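Local structure of probable protein phosphatase 2C 50 (Oryza sativa subsp. japonica, 5ZCG) at residues Trp4-Thr9 / Asp18-Val23. The protein probably removes phosphate from phosphoserine and phosphothreonine residues of proteins, as a magnesium-dependent phosphatase of the PP2C family. The protein carries 5 engineered substitutions. Residues are numbered along the deposited sequence; the frame is centred on the assembly and turned at random.
Sequences WGCAST and DASAAV
The interface between the two β-sheets of the PP2C β-sandwich is bridged here by W4 on A22 and C6 beside S20. These residues belong to strands 3-9 and 18-28, which lie in different sheets; CA of W4 and CA of A22 are 8.3 Å apart, and CA of C6 and CA of S20 8.2 Å, a spacing filled by side chains from each strand that meet in the middle. The W4-A22 contact is a CH-pi interaction: CB of A22 stands 3.4 Å from the centroid of the six-membered ring of W4, only 9° off the ring normal. The methyl thus sits over the benzo face, slightly toward the rim, nearest CH2 of W4 at 3.5 Å. With CG of W4 placed between its own backbone N and carbonyl carbon (chi1 60°), the indole lies flat between the strands, one face turned to A22, its benzo edge reaching toward CB of C6 in the ring plane. F57, on strand 53-63, touches A22 and packs edge-to-face with W4.

Alternation along both strands supports the α-β-β-α layering of this fold. W4 and C6 face strand 18-28, whereas A7 points the other way, onto helix 291-306; S20 and A22 face strand 3-9, whereas A19 and V23 meet helix 67-91. In the second pair, SG of C6 lies 3.4 Å from OG of S20 and 4.0 Å from CB of S20, a van der Waals approach of sulfur to hydroxyl. SG of C6 is anti to its backbone N (chi1 -176°), which carries it along the gap to S20. S20 also touches T314, whose OG1, like OG of S248, hydrogen-bonds OD2 of D18, a residue that touches D61, a ligand of both magnesium ions.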
# COMPACT_ATOMS: atom_id res chain seq x y z
N TRP A 4 -23.75 -8.90 -7.14
CA TRP A 4 -22.37 -9.05 -6.70
C TRP A 4 -22.29 -9.84 -5.40
O TRP A 4 -23.25 -9.91 -4.63
CB TRP A 4 -21.70 -7.69 -6.50
CG TRP A 4 -22.41 -6.85 -5.48
CD1 TRP A 4 -23.52 -6.09 -5.67
CD2 TRP A 4 -22.05 -6.69 -4.10
NE1 TRP A 4 -23.88 -5.47 -4.50
CE2 TRP A 4 -22.99 -5.82 -3.52
CE3 TRP A 4 -21.02 -7.20 -3.30
CZ2 TRP A 4 -22.94 -5.45 -2.18
CZ3 TRP A 4 -20.97 -6.84 -1.97
CH2 TRP A 4 -21.92 -5.97 -1.42
N GLY A 5 -21.11 -10.39 -5.16
CA GLY A 5 -20.81 -11.04 -3.90
C GLY A 5 -19.40 -10.69 -3.47
O GLY A 5 -18.53 -10.41 -4.29
N CYS A 6 -19.19 -10.70 -2.15
CA CYS A 6 -17.91 -10.31 -1.57
C CYS A 6 -17.56 -11.25 -0.43
O CYS A 6 -18.34 -11.40 0.52
CB CYS A 6 -17.95 -8.86 -1.08
SG CYS A 6 -16.37 -8.28 -0.44
N ALA A 7 -16.40 -11.89 -0.52
CA ALA A 7 -15.87 -12.74 0.53
C ALA A 7 -14.49 -12.24 0.93
O ALA A 7 -13.63 -12.02 0.07
CB ALA A 7 -15.79 -14.20 0.07
N SER A 8 -14.27 -12.07 2.23
CA SER A 8 -12.99 -11.59 2.73
C SER A 8 -12.64 -12.27 4.05
O SER A 8 -13.52 -12.54 4.87
CB SER A 8 -13.02 -10.07 2.93
OG SER A 8 -13.54 -9.76 4.20
N THR A 9 -11.35 -12.55 4.23
CA THR A 9 -10.85 -13.11 5.49
C THR A 9 -9.41 -12.67 5.72
O THR A 9 -8.62 -12.53 4.78
CB THR A 9 -10.92 -14.65 5.51
OG1 THR A 9 -10.37 -15.13 6.75
CG2 THR A 9 -10.14 -15.25 4.35
N ASP A 18 -7.09 -5.98 4.63
CA ASP A 18 -7.84 -5.80 3.40
C ASP A 18 -9.14 -5.07 3.71
O ASP A 18 -9.73 -5.24 4.78
CB ASP A 18 -8.17 -7.16 2.78
CG ASP A 18 -7.08 -7.70 1.87
OD1 ASP A 18 -5.94 -7.18 1.90
OD2 ASP A 18 -7.36 -8.67 1.14
N ALA A 19 -9.58 -4.24 2.76
CA ALA A 19 -10.88 -3.60 2.82
C ALA A 19 -11.53 -3.71 1.44
O ALA A 19 -10.85 -3.94 0.43
CB ALA A 19 -10.79 -2.14 3.26
N SER A 20 -12.84 -3.53 1.41
CA SER A 20 -13.56 -3.62 0.15
C SER A 20 -14.76 -2.67 0.19
O SER A 20 -15.23 -2.27 1.25
CB SER A 20 -14.01 -5.05 -0.13
OG SER A 20 -15.04 -5.44 0.76
N ALA A 21 -15.23 -2.33 -1.00
CA ALA A 21 -16.37 -1.43 -1.16
C ALA A 21 -17.25 -1.93 -2.30
O ALA A 21 -16.74 -2.39 -3.32
CB ALA A 21 -15.93 0.01 -1.43
N ALA A 22 -18.56 -1.82 -2.10
CA ALA A 22 -19.54 -2.11 -3.14
C ALA A 22 -20.69 -1.13 -2.95
O ALA A 22 -21.48 -1.26 -2.01
CB ALA A 22 -20.03 -3.55 -3.06
N VAL A 23 -20.77 -0.13 -3.82
CA VAL A 23 -21.71 0.97 -3.71
C VAL A 23 -22.57 1.00 -4.97
O VAL A 23 -22.12 1.45 -6.02
CB VAL A 23 -20.99 2.31 -3.50
CG1 VAL A 23 -21.96 3.35 -2.98
CG2 VAL A 23 -19.82 2.14 -2.53